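Local coordinates for protein probable starch synthase 4, chloroplastic/amyloplastic (Arabidopsis thaliana, PDB 6GNE) that belongs to the starch synthases, two-domain proteins of the GT-B glycosyltransferase fold, and binds adenosine-5'-diphosphate and glycan, at residues F222-T227 with T495-R500; G358-F363 with L371-D376; F441-A446 with N452-R457. All blocks are in the same frame, centred on the assembly; numbering follows the deposited sequence.

How the contacts relate
The three contacts are spread over both Rossmann-like halves of a GT-B fold. Contact 1 joins a strand of the first half to the C-terminal helix and adjoins a glycan pocket. Contacts 2 and 3 lie in the other half, on the two outermost strands of one six-stranded parallel sheet, with centres about 24 Å apart and nearest atoms about 13 Å apart. Contact 2 alone reaches adenosine-5'-diphosphate, through K374, Y375 and D376. Contact 1 stands far from both, its centre about 46 Å from that of contact 2 and about 40 Å from that of contact 3. In sequence, contacts 2 and 3 follow one another inside the long loop that contact 1 closes.

Contact 1. Residues F222-T227 with T495-R500; sequences FSNIVT and TRSVSR. With GLC (alpha-D-glucopyranose), chain D.
N224 meets S497 through its CB, while its flat carboxamide is engaged by other partners: I170 N donates to OD1, and ND2 gives a weak hydrogen bond to O2 of a glucose other than the one at F222. The second flat group, the F222 ring, touches its sugar rather than the helix; glucose O5 approaches it obliquely, 3.0 Å from CE1, and the sugar's C6 also lies near that atom. F222 and N224 both belong to this glycan pocket.

Across the contact, S497 is the single residue of 495-500 that touches the strand side. Its OG, set anti to the backbone N (chi1 -162°), lies 3.6 Å from N224 CB. Its CB rests 3.8 Å from I225 CD1, the end of an isoleucine side chain that also packs on L493 and Y494 of the same helix. The C-terminal helix 484-499 is thereby laid against strand 225-228 of the first domain's sheet.

No hydrogen bond crosses between the segments. The joint is therefore a small van der Waals one, and the polar end of N224 serves strand 169-174 and the glycan instead of the helix.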
loop_
_atom_site.group_PDB
_atom_site.type_symbol
_atom_site.label_atom_id
_atom_site.label_comp_id
_atom_site.label_asym_id
_atom_site.label_seq_id
_atom_site.Cartn_x
_atom_site.Cartn_y
_atom_site.Cartn_z
ATOM N N PHE A 222 21.797 5.674 -3.652
ATOM C CA PHE A 222 22.547 4.410 -3.545
ATOM C C PHE A 222 21.934 3.183 -4.222
ATOM O O PHE A 222 22.567 2.150 -4.260
ATOM C CB PHE A 222 22.852 4.118 -2.061
ATOM C CG PHE A 222 23.910 5.005 -1.498
ATOM C CD1 PHE A 222 25.231 4.601 -1.538
ATOM C CD2 PHE A 222 23.617 6.255 -0.951
ATOM C CE1 PHE A 222 26.248 5.408 -1.030
ATOM C CE2 PHE A 222 24.630 7.081 -0.484
ATOM C CZ PHE A 222 25.944 6.645 -0.515
ATOM N N SER A 223 20.722 3.263 -4.747
ATOM C CA SER A 223 20.074 2.093 -5.323
ATOM C C SER A 223 20.352 2.049 -6.799
ATOM O O SER A 223 20.491 3.076 -7.412
ATOM C CB SER A 223 18.580 2.135 -5.056
ATOM O OG SER A 223 18.336 2.156 -3.654
ATOM N N ASN A 224 20.410 0.854 -7.362
ATOM C CA ASN A 224 20.587 0.676 -8.808
ATOM C C ASN A 224 19.278 0.851 -9.588
ATOM O O ASN A 224 19.312 1.127 -10.803
ATOM C CB ASN A 224 21.152 -0.722 -9.093
ATOM C CG ASN A 224 22.445 -0.966 -8.372
ATOM O OD1 ASN A 224 22.530 -1.737 -7.387
ATOM N ND2 ASN A 224 23.457 -0.269 -8.816
ATOM N N ILE A 225 18.144 0.646 -8.893
ATOM C CA ILE A 225 16.812 0.772 -9.468
ATOM C C ILE A 225 15.957 1.502 -8.449
ATOM O O ILE A 225 15.930 1.113 -7.280
ATOM C CB ILE A 225 16.153 -0.624 -9.758
ATOM C CG1 ILE A 225 17.038 -1.506 -10.654
ATOM C CG2 ILE A 225 14.796 -0.473 -10.429
ATOM C CD1 ILE A 225 16.695 -2.988 -10.570
ATOM N N VAL A 226 15.241 2.545 -8.888
ATOM C CA VAL A 226 14.311 3.266 -8.005
ATOM C C VAL A 226 12.961 3.323 -8.651
ATOM O O VAL A 226 12.839 3.834 -9.763
ATOM C CB VAL A 226 14.774 4.718 -7.730
ATOM C CG1 VAL A 226 13.852 5.362 -6.689
ATOM C CG2 VAL A 226 16.274 4.764 -7.317
ATOM N N THR A 227 11.925 2.822 -7.973
ATOM C CA THR A 227 10.544 2.940 -8.502
ATOM C C THR A 227 9.596 3.609 -7.536
ATOM O O THR A 227 9.864 3.723 -6.344
ATOM C CB THR A 227 9.917 1.584 -8.942
ATOM O OG1 THR A 227 9.375 0.883 -7.810
ATOM C CG2 THR A 227 10.945 0.713 -9.656
ATOM N N THR A 495 16.649 -7.946 -14.243
ATOM C CA THR A 495 17.568 -8.604 -15.189
ATOM C C THR A 495 18.516 -7.610 -15.855
ATOM O O THR A 495 19.699 -7.884 -15.942
ATOM C CB THR A 495 16.836 -9.425 -16.272
ATOM O OG1 THR A 495 15.785 -8.645 -16.845
ATOM C CG2 THR A 495 16.254 -10.709 -15.694
ATOM N N ARG A 496 18.013 -6.459 -16.294
ATOM C CA ARG A 496 18.832 -5.450 -16.974
ATOM C C ARG A 496 19.895 -4.878 -16.056
ATOM O O ARG A 496 21.020 -4.622 -16.513
ATOM C CB ARG A 496 17.967 -4.334 -17.557
ATOM C CG ARG A 496 18.665 -3.314 -18.450
ATOM C CD ARG A 496 17.709 -2.668 -19.468
ATOM N NE ARG A 496 16.706 -1.754 -18.856
ATOM C CZ ARG A 496 15.367 -1.881 -18.870
ATOM N NH1 ARG A 496 14.738 -2.894 -19.490
ATOM N NH2 ARG A 496 14.627 -0.955 -18.251
ATOM N N SER A 497 19.575 -4.732 -14.772
ATOM C CA SER A 497 20.565 -4.294 -13.788
ATOM C C SER A 497 21.632 -5.356 -13.460
ATOM O O SER A 497 22.800 -5.033 -13.315
ATOM C CB SER A 497 19.877 -3.854 -12.509
ATOM O OG SER A 497 20.754 -3.064 -11.744
ATOM N N VAL A 498 21.202 -6.611 -13.335
ATOM C CA VAL A 498 22.110 -7.747 -13.119
ATOM C C VAL A 498 23.108 -7.879 -14.272
ATOM O O VAL A 498 24.306 -8.079 -14.034
ATOM C CB VAL A 498 21.325 -9.077 -12.911
ATOM C CG1 VAL A 498 22.228 -10.316 -13.035
ATOM C CG2 VAL A 498 20.620 -9.055 -11.561
ATOM N N SER A 499 22.621 -7.733 -15.512
ATOM C CA SER A 499 23.502 -7.920 -16.672
ATOM C C SER A 499 24.572 -6.806 -16.645
ATOM O O SER A 499 25.756 -7.105 -16.641
ATOM C CB SER A 499 22.725 -7.999 -17.988
ATOM O OG SER A 499 22.580 -6.729 -18.558
ATOM N N ARG A 500 24.126 -5.544 -16.570
ATOM C CA ARG A 500 24.986 -4.328 -16.456
ATOM C C ARG A 500 26.137 -4.397 -15.416
ATOM O O ARG A 500 26.085 -5.140 -14.430
ATOM C CB ARG A 500 24.103 -3.081 -16.176
HETATM C C1 GLC D . 26.864 3.957 -4.620
HETATM C C2 GLC D . 26.075 5.080 -5.305
HETATM C C3 GLC D . 26.951 6.301 -5.574
HETATM C C4 GLC D . 27.581 6.703 -4.235
HETATM C C5 GLC D . 28.501 5.542 -3.813
HETATM C C6 GLC D . 29.382 5.820 -2.592
HETATM O O2 GLC D . 25.490 4.641 -6.526
HETATM O O3 GLC D . 26.200 7.387 -6.136
HETATM O O4 GLC D . 28.223 7.992 -4.278
HETATM O O5 GLC D . 27.654 4.419 -3.528
HETATM O O6 GLC D . 29.727 4.606 -1.896
#

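Contact 2. Residues G358-F363 with L371-D376; sequences GIEQQF and LLLKYD. With ADP (adenosine-5'-diphosphate), chain F.
E360 and L371 lie alongside each other, their side chains pointing in opposing senses, where helix 350-362 packs on strand 369-372. The glutamate CG stands anti to the backbone N (chi1 -170°), which brings the chain alongside L371: CG lies 3.7 Å from L371 CB and 3.5 Å from L371 O. A bend at the next torsion (chi2 -131°) then leads the carboxylate along the strand until OE2 is 4.0 Å from L373 CD1. The preceding residue, I359, packs its CG2 on L371 CD2 at 3.6 Å; the same CG2 meets the F363 ring at its edge, in plane.

A water ties the polar atoms together. It donates to E360 OE2 (2.9 Å) and to L371 O, and accepts from L373 N, so it bridges the E360 carboxylate to the backbone of L371 and L373. L373 is the centre of an inverse gamma turn, which ends the strand and starts the run toward the nucleotide.

That run reads the adenine edge with backbone atoms. ADP N6 donates to K374 O (3.0 Å) and D376 N donates to ADP N1 (3.1 Å), both nearly straight. Y375 lays one ring face against the base, with ADP C2 above it and offset toward the rim. D376 OD1 caps L379 N at the start of helix 377-386.

No direct hydrogen bond joins the two segments. Apolar contacts of I359 and E360 with L371, and a water bridge from the carboxylate, connect helix and strand end in this beta-alpha-beta unit, and just beyond it the main chain supplies one donor and one acceptor suited to the base.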
loop_
_atom_site.group_PDB
_atom_site.type_symbol
_atom_site.label_atom_id
_atom_site.label_comp_id
_atom_site.label_asym_id
_atom_site.label_seq_id
_atom_site.Cartn_x
_atom_site.Cartn_y
_atom_site.Cartn_z
ATOM N N GLY A 358 -18.588 11.818 15.864
ATOM C CA GLY A 358 -19.793 12.657 15.958
ATOM C C GLY A 358 -20.827 12.337 14.894
ATOM O O GLY A 358 -22.021 12.230 15.166
ATOM N N ILE A 359 -20.349 12.157 13.674
ATOM C CA ILE A 359 -21.206 11.760 12.557
ATOM C C ILE A 359 -21.800 10.368 12.805
ATOM O O ILE A 359 -22.948 10.113 12.473
ATOM C CB ILE A 359 -20.433 11.765 11.225
ATOM C CG1 ILE A 359 -19.998 13.185 10.868
ATOM C CG2 ILE A 359 -21.306 11.213 10.112
ATOM C CD1 ILE A 359 -18.861 13.273 9.902
ATOM N N GLU A 360 -21.012 9.479 13.398
ATOM C CA GLU A 360 -21.456 8.123 13.626
ATOM C C GLU A 360 -22.623 8.107 14.577
ATOM O O GLU A 360 -23.618 7.483 14.276
ATOM C CB GLU A 360 -20.293 7.241 14.115
ATOM C CG GLU A 360 -20.602 5.769 14.140
ATOM C CD GLU A 360 -20.237 5.104 15.456
ATOM O OE1 GLU A 360 -21.196 4.815 16.241
ATOM O OE2 GLU A 360 -19.012 4.911 15.708
ATOM N N GLN A 361 -22.511 8.787 15.712
ATOM C CA GLN A 361 -23.599 8.888 16.695
ATOM C C GLN A 361 -24.909 9.428 16.128
ATOM O O GLN A 361 -26.023 8.939 16.418
ATOM C CB GLN A 361 -23.199 9.880 17.831
ATOM C CG GLN A 361 -22.761 9.267 19.155
ATOM C CD GLN A 361 -21.324 8.735 19.138
ATOM O OE1 GLN A 361 -20.409 9.360 19.702
ATOM N NE2 GLN A 361 -21.110 7.587 18.450
ATOM N N GLN A 362 -24.741 10.474 15.322
ATOM C CA GLN A 362 -25.825 11.077 14.530
ATOM C C GLN A 362 -26.651 10.016 13.741
ATOM O O GLN A 362 -27.873 10.166 13.573
ATOM C CB GLN A 362 -25.217 12.130 13.587
ATOM C CG GLN A 362 -26.137 13.274 13.192
ATOM C CD GLN A 362 -25.383 14.461 12.602
ATOM O OE1 GLN A 362 -24.969 15.360 13.309
ATOM N NE2 GLN A 362 -25.209 14.464 11.306
ATOM N N PHE A 363 -25.970 8.951 13.289
ATOM C CA PHE A 363 -26.565 7.862 12.494
ATOM C C PHE A 363 -26.565 6.457 13.159
ATOM O O PHE A 363 -26.692 5.453 12.455
ATOM C CB PHE A 363 -25.844 7.788 11.117
ATOM C CG PHE A 363 -26.012 9.032 10.241
ATOM C CD1 PHE A 363 -27.250 9.384 9.706
ATOM C CD2 PHE A 363 -24.929 9.827 9.922
ATOM C CE1 PHE A 363 -27.400 10.529 8.923
ATOM C CE2 PHE A 363 -25.066 10.949 9.113
ATOM C CZ PHE A 363 -26.300 11.317 8.639
ATOM N N LEU A 371 -21.395 3.980 9.991
ATOM C CA LEU A 371 -19.964 4.283 10.047
ATOM C C LEU A 371 -19.320 3.285 10.975
ATOM O O LEU A 371 -19.770 3.114 12.098
ATOM C CB LEU A 371 -19.737 5.698 10.588
ATOM C CG LEU A 371 -19.781 6.807 9.548
ATOM C CD1 LEU A 371 -21.124 6.864 8.868
ATOM C CD2 LEU A 371 -19.485 8.149 10.188
ATOM N N LEU A 372 -18.267 2.636 10.495
ATOM C CA LEU A 372 -17.579 1.591 11.257
ATOM C C LEU A 372 -16.131 2.061 11.480
ATOM O O LEU A 372 -15.258 1.887 10.637
ATOM C CB LEU A 372 -17.664 0.279 10.488
ATOM C CG LEU A 372 -19.116 -0.210 10.363
ATOM C CD1 LEU A 372 -19.262 -1.161 9.173
ATOM C CD2 LEU A 372 -19.620 -0.844 11.659
ATOM N N LEU A 373 -15.925 2.741 12.599
ATOM C CA LEU A 373 -14.676 3.442 12.852
ATOM C C LEU A 373 -13.635 2.515 13.447
ATOM O O LEU A 373 -13.399 2.526 14.646
ATOM C CB LEU A 373 -14.919 4.672 13.723
ATOM C CG LEU A 373 -15.921 5.670 13.103
ATOM C CD1 LEU A 373 -16.000 6.934 13.971
ATOM C CD2 LEU A 373 -15.615 6.004 11.650
ATOM N N LYS A 374 -13.053 1.691 12.587
ATOM C CA LYS A 374 -12.110 0.652 12.980
ATOM C C LYS A 374 -11.438 0.012 11.749
ATOM O O LYS A 374 -11.911 0.170 10.640
ATOM C CB LYS A 374 -12.820 -0.453 13.788
ATOM C CG LYS A 374 -13.894 -1.198 12.989
ATOM C CD LYS A 374 -14.747 -2.107 13.850
ATOM C CE LYS A 374 -15.535 -3.044 12.958
ATOM N NZ LYS A 374 -16.381 -3.935 13.770
ATOM N N TYR A 375 -10.325 -0.685 11.981
ATOM C CA TYR A 375 -9.678 -1.544 10.990
ATOM C C TYR A 375 -10.371 -2.896 11.087
ATOM O O TYR A 375 -10.439 -3.426 12.160
ATOM C CB TYR A 375 -8.157 -1.696 11.263
ATOM C CG TYR A 375 -7.502 -2.427 10.138
ATOM C CD1 TYR A 375 -7.154 -1.747 8.961
ATOM C CD2 TYR A 375 -7.328 -3.831 10.179
ATOM C CE1 TYR A 375 -6.615 -2.413 7.862
ATOM C CE2 TYR A 375 -6.811 -4.506 9.083
ATOM C CZ TYR A 375 -6.448 -3.782 7.925
ATOM O OH TYR A 375 -5.922 -4.439 6.826
ATOM N N ASP A 376 -10.927 -3.424 9.999
ATOM C CA ASP A 376 -11.524 -4.769 10.013
ATOM C C ASP A 376 -11.441 -5.427 8.628
ATOM O O ASP A 376 -12.134 -5.031 7.684
ATOM C CB ASP A 376 -12.979 -4.693 10.486
ATOM C CG ASP A 376 -13.616 -6.060 10.720
ATOM O OD1 ASP A 376 -13.329 -7.030 10.003
ATOM O OD2 ASP A 376 -14.473 -6.157 11.613
HETATM P PB ADP F . -3.008 3.341 1.685
HETATM O O1B ADP F . -1.763 2.563 1.379
HETATM O O2B ADP F . -3.760 2.944 2.922
HETATM O O3B ADP F . -2.737 4.827 1.658
HETATM P PA ADP F . -4.049 1.781 -0.508
HETATM O O1A ADP F . -5.297 1.919 -1.329
HETATM O O2A ADP F . -2.773 1.669 -1.302
HETATM O O3A ADP F . -4.041 3.046 0.487
HETATM O "O5'" ADP F . -4.122 0.500 0.458
HETATM C "C5'" ADP F . -5.174 0.321 1.408
HETATM C "C4'" ADP F . -5.383 -1.139 1.851
HETATM O "O4'" ADP F . -5.774 -1.177 3.232
HETATM C "C3'" ADP F . -6.519 -1.831 1.126
HETATM O "O3'" ADP F . -6.278 -3.228 1.136
HETATM C "C2'" ADP F . -7.719 -1.541 1.989
HETATM O "O2'" ADP F . -8.761 -2.486 1.821
HETATM C "C1'" ADP F . -7.116 -1.645 3.358
HETATM N N9 ADP F . -7.798 -0.820 4.379
HETATM C C8 ADP F . -7.683 0.500 4.563
HETATM N N7 ADP F . -8.418 0.896 5.627
HETATM C C5 ADP F . -9.018 -0.188 6.144
HETATM C C6 ADP F . -9.948 -0.485 7.278
HETATM N N6 ADP F . -10.392 0.517 8.078
HETATM N N1 ADP F . -10.325 -1.783 7.456
HETATM C C2 ADP F . -9.885 -2.764 6.627
HETATM N N3 ADP F . -9.056 -2.552 5.592
HETATM C C4 ADP F . -8.603 -1.314 5.309
HETATM O O HOH W 1 -18.022 2.414 14.599
#

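Contact 3. Residues F441-A446 with N452-R457; sequences FTFQTA and NYALER
F441 and A454 are the pair whose CA atoms come nearest, 5.8 Å apart. Strand 441-443 and helix 452-457 run nearly antiparallel, at 164°, their short axes approaching to 7.6 Å. Alternation along the strand turns F441 and F443 toward the helix, whereas T442 points away from it and its side chain touches K417 and V425. Residues 444-446 leave the strand, and helix 448-464 then brings the chain back against it.

A454, whose small side chain is consistent with the close axes, sets its CB 3.8 Å from T442 O and 4.1 Å from F443 CD1. The F443 ring reaches that methyl because its CG sits between the backbone N and the carbonyl carbon (chi1 63°); it also meets the F451 ring roughly perpendicular.

One turn on, R457 lies antiparallel alongside F441. Its NH2 comes to the edge of the F441 ring, in plane, 3.6 Å from CD2, with ring and guanidinium planes 53° apart. T442 O lies in turn at the guanidinium edge, 3.5 Å from R457 NH1. The bend at chi3 brings NE over one face of the Y453 ring. The charge is answered by two aspartates, NH1 by D427 and NH2 by D429, which should fix the group's rotation; D427 also accepts from T442 N, so it links the arginine to the strand backbone.

Strand 441-443 is the outermost strand of the parallel sheet on this side, pairing with strand 412-416 through F441 and F443. Helix 448-464 covers both: L455 rests on I414 and on R333 and T334 of helix 324-336, while N452 accepts a hydrogen bond from H329, so the two helices lie side by side over the sheet.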
loop_
_atom_site.group_PDB
_atom_site.type_symbol
_atom_site.label_atom_id
_atom_site.label_comp_id
_atom_site.label_asym_id
_atom_site.label_seq_id
_atom_site.Cartn_x
_atom_site.Cartn_y
_atom_site.Cartn_z
ATOM N N PHE A 441 -16.199 6.907 -12.631
ATOM C CA PHE A 441 -16.493 8.340 -12.635
ATOM C C PHE A 441 -15.378 9.088 -11.964
ATOM O O PHE A 441 -14.892 8.652 -10.936
ATOM C CB PHE A 441 -17.788 8.601 -11.868
ATOM C CG PHE A 441 -18.976 7.916 -12.460
ATOM C CD1 PHE A 441 -19.302 6.641 -12.069
ATOM C CD2 PHE A 441 -19.743 8.557 -13.404
ATOM C CE1 PHE A 441 -20.379 5.991 -12.619
ATOM C CE2 PHE A 441 -20.840 7.921 -13.957
ATOM C CZ PHE A 441 -21.147 6.613 -13.579
ATOM N N THR A 442 -14.958 10.209 -12.571
ATOM C CA THR A 442 -13.878 11.026 -12.020
ATOM C C THR A 442 -14.242 12.485 -11.902
ATOM O O THR A 442 -15.198 12.939 -12.465
ATOM C CB THR A 442 -12.560 10.875 -12.843
ATOM O OG1 THR A 442 -12.672 11.456 -14.153
ATOM C CG2 THR A 442 -12.130 9.412 -12.975
ATOM N N PHE A 443 -13.459 13.219 -11.137
ATOM C CA PHE A 443 -13.547 14.692 -11.093
ATOM C C PHE A 443 -12.163 15.290 -10.860
ATOM O O PHE A 443 -11.277 14.626 -10.306
ATOM C CB PHE A 443 -14.550 15.149 -10.019
ATOM C CG PHE A 443 -14.185 14.770 -8.621
ATOM C CD1 PHE A 443 -14.434 13.501 -8.128
ATOM C CD2 PHE A 443 -13.607 15.704 -7.779
ATOM C CE1 PHE A 443 -14.114 13.175 -6.830
ATOM C CE2 PHE A 443 -13.254 15.387 -6.461
ATOM C CZ PHE A 443 -13.502 14.117 -5.988
ATOM N N GLN A 444 -11.992 16.540 -11.270
ATOM C CA GLN A 444 -10.715 17.202 -11.197
ATOM C C GLN A 444 -10.500 17.898 -9.839
ATOM O O GLN A 444 -9.640 17.511 -9.063
ATOM C CB GLN A 444 -10.563 18.166 -12.373
ATOM C CG GLN A 444 -9.126 18.641 -12.623
ATOM C CD GLN A 444 -8.130 17.475 -12.930
ATOM O OE1 GLN A 444 -8.049 16.996 -14.095
ATOM N NE2 GLN A 444 -7.385 17.000 -11.874
ATOM N N THR A 445 -11.301 18.899 -9.549
ATOM C CA THR A 445 -11.051 19.798 -8.433
ATOM C C THR A 445 -11.460 19.180 -7.108
ATOM O O THR A 445 -12.529 18.588 -7.026
ATOM C CB THR A 445 -11.866 21.093 -8.585
ATOM O OG1 THR A 445 -11.970 21.431 -9.975
ATOM C CG2 THR A 445 -11.204 22.246 -7.795
ATOM N N ALA A 446 -10.650 19.390 -6.070
ATOM C CA ALA A 446 -10.882 18.820 -4.757
ATOM C C ALA A 446 -11.860 19.642 -3.922
ATOM O O ALA A 446 -11.520 20.103 -2.855
ATOM C CB ALA A 446 -9.557 18.698 -4.044
ATOM N N ASN A 452 -19.659 16.543 -6.366
ATOM C CA ASN A 452 -21.130 16.465 -6.627
ATOM C C ASN A 452 -21.492 16.068 -8.048
ATOM O O ASN A 452 -22.355 15.226 -8.253
ATOM C CB ASN A 452 -21.844 17.761 -6.269
ATOM C CG ASN A 452 -21.984 17.978 -4.751
ATOM O OD1 ASN A 452 -21.610 17.132 -3.931
ATOM N ND2 ASN A 452 -22.495 19.130 -4.370
ATOM N N TYR A 453 -20.814 16.643 -9.032
ATOM C CA TYR A 453 -21.096 16.323 -10.431
ATOM C C TYR A 453 -20.784 14.867 -10.761
ATOM O O TYR A 453 -21.577 14.218 -11.436
ATOM C CB TYR A 453 -20.371 17.288 -11.377
ATOM C CG TYR A 453 -20.805 17.177 -12.830
ATOM C CD1 TYR A 453 -22.172 17.273 -13.183
ATOM C CD2 TYR A 453 -19.853 16.943 -13.866
ATOM C CE1 TYR A 453 -22.573 17.163 -14.502
ATOM C CE2 TYR A 453 -20.251 16.826 -15.186
ATOM C CZ TYR A 453 -21.607 16.946 -15.500
ATOM O OH TYR A 453 -22.028 16.847 -16.808
ATOM N N ALA A 454 -19.671 14.334 -10.265
ATOM C CA ALA A 454 -19.391 12.909 -10.434
ATOM C C ALA A 454 -20.419 12.020 -9.717
ATOM O O ALA A 454 -20.873 11.025 -10.278
ATOM C CB ALA A 454 -17.989 12.568 -9.967
ATOM N N LEU A 455 -20.782 12.378 -8.492
ATOM C CA LEU A 455 -21.743 11.593 -7.737
ATOM C C LEU A 455 -23.141 11.630 -8.386
ATOM O O LEU A 455 -23.788 10.586 -8.523
ATOM C CB LEU A 455 -21.793 12.074 -6.296
ATOM C CG LEU A 455 -22.541 11.158 -5.324
ATOM C CD1 LEU A 455 -21.723 9.927 -5.002
ATOM C CD2 LEU A 455 -22.855 11.871 -4.017
ATOM N N GLU A 456 -23.588 12.819 -8.789
ATOM C CA GLU A 456 -24.860 13.011 -9.510
ATOM C C GLU A 456 -24.923 12.091 -10.726
ATOM O O GLU A 456 -25.893 11.356 -10.886
ATOM C CB GLU A 456 -25.010 14.484 -9.921
ATOM C CG GLU A 456 -26.243 14.859 -10.746
ATOM C CD GLU A 456 -26.203 16.302 -11.330
ATOM O OE1 GLU A 456 -25.107 16.836 -11.639
ATOM O OE2 GLU A 456 -27.273 16.931 -11.520
ATOM N N ARG A 457 -23.872 12.093 -11.551
ATOM C CA ARG A 457 -23.866 11.267 -12.766
ATOM C C ARG A 457 -23.868 9.798 -12.444
ATOM O O ARG A 457 -24.545 9.037 -13.081
ATOM C CB ARG A 457 -22.717 11.622 -13.710
ATOM C CG ARG A 457 -22.870 13.014 -14.317
ATOM C CD ARG A 457 -21.738 13.395 -15.258
ATOM N NE ARG A 457 -20.445 13.557 -14.583
ATOM C CZ ARG A 457 -19.430 12.687 -14.633
ATOM N NH1 ARG A 457 -18.336 12.939 -13.955
ATOM N NH2 ARG A 457 -19.476 11.575 -15.379
#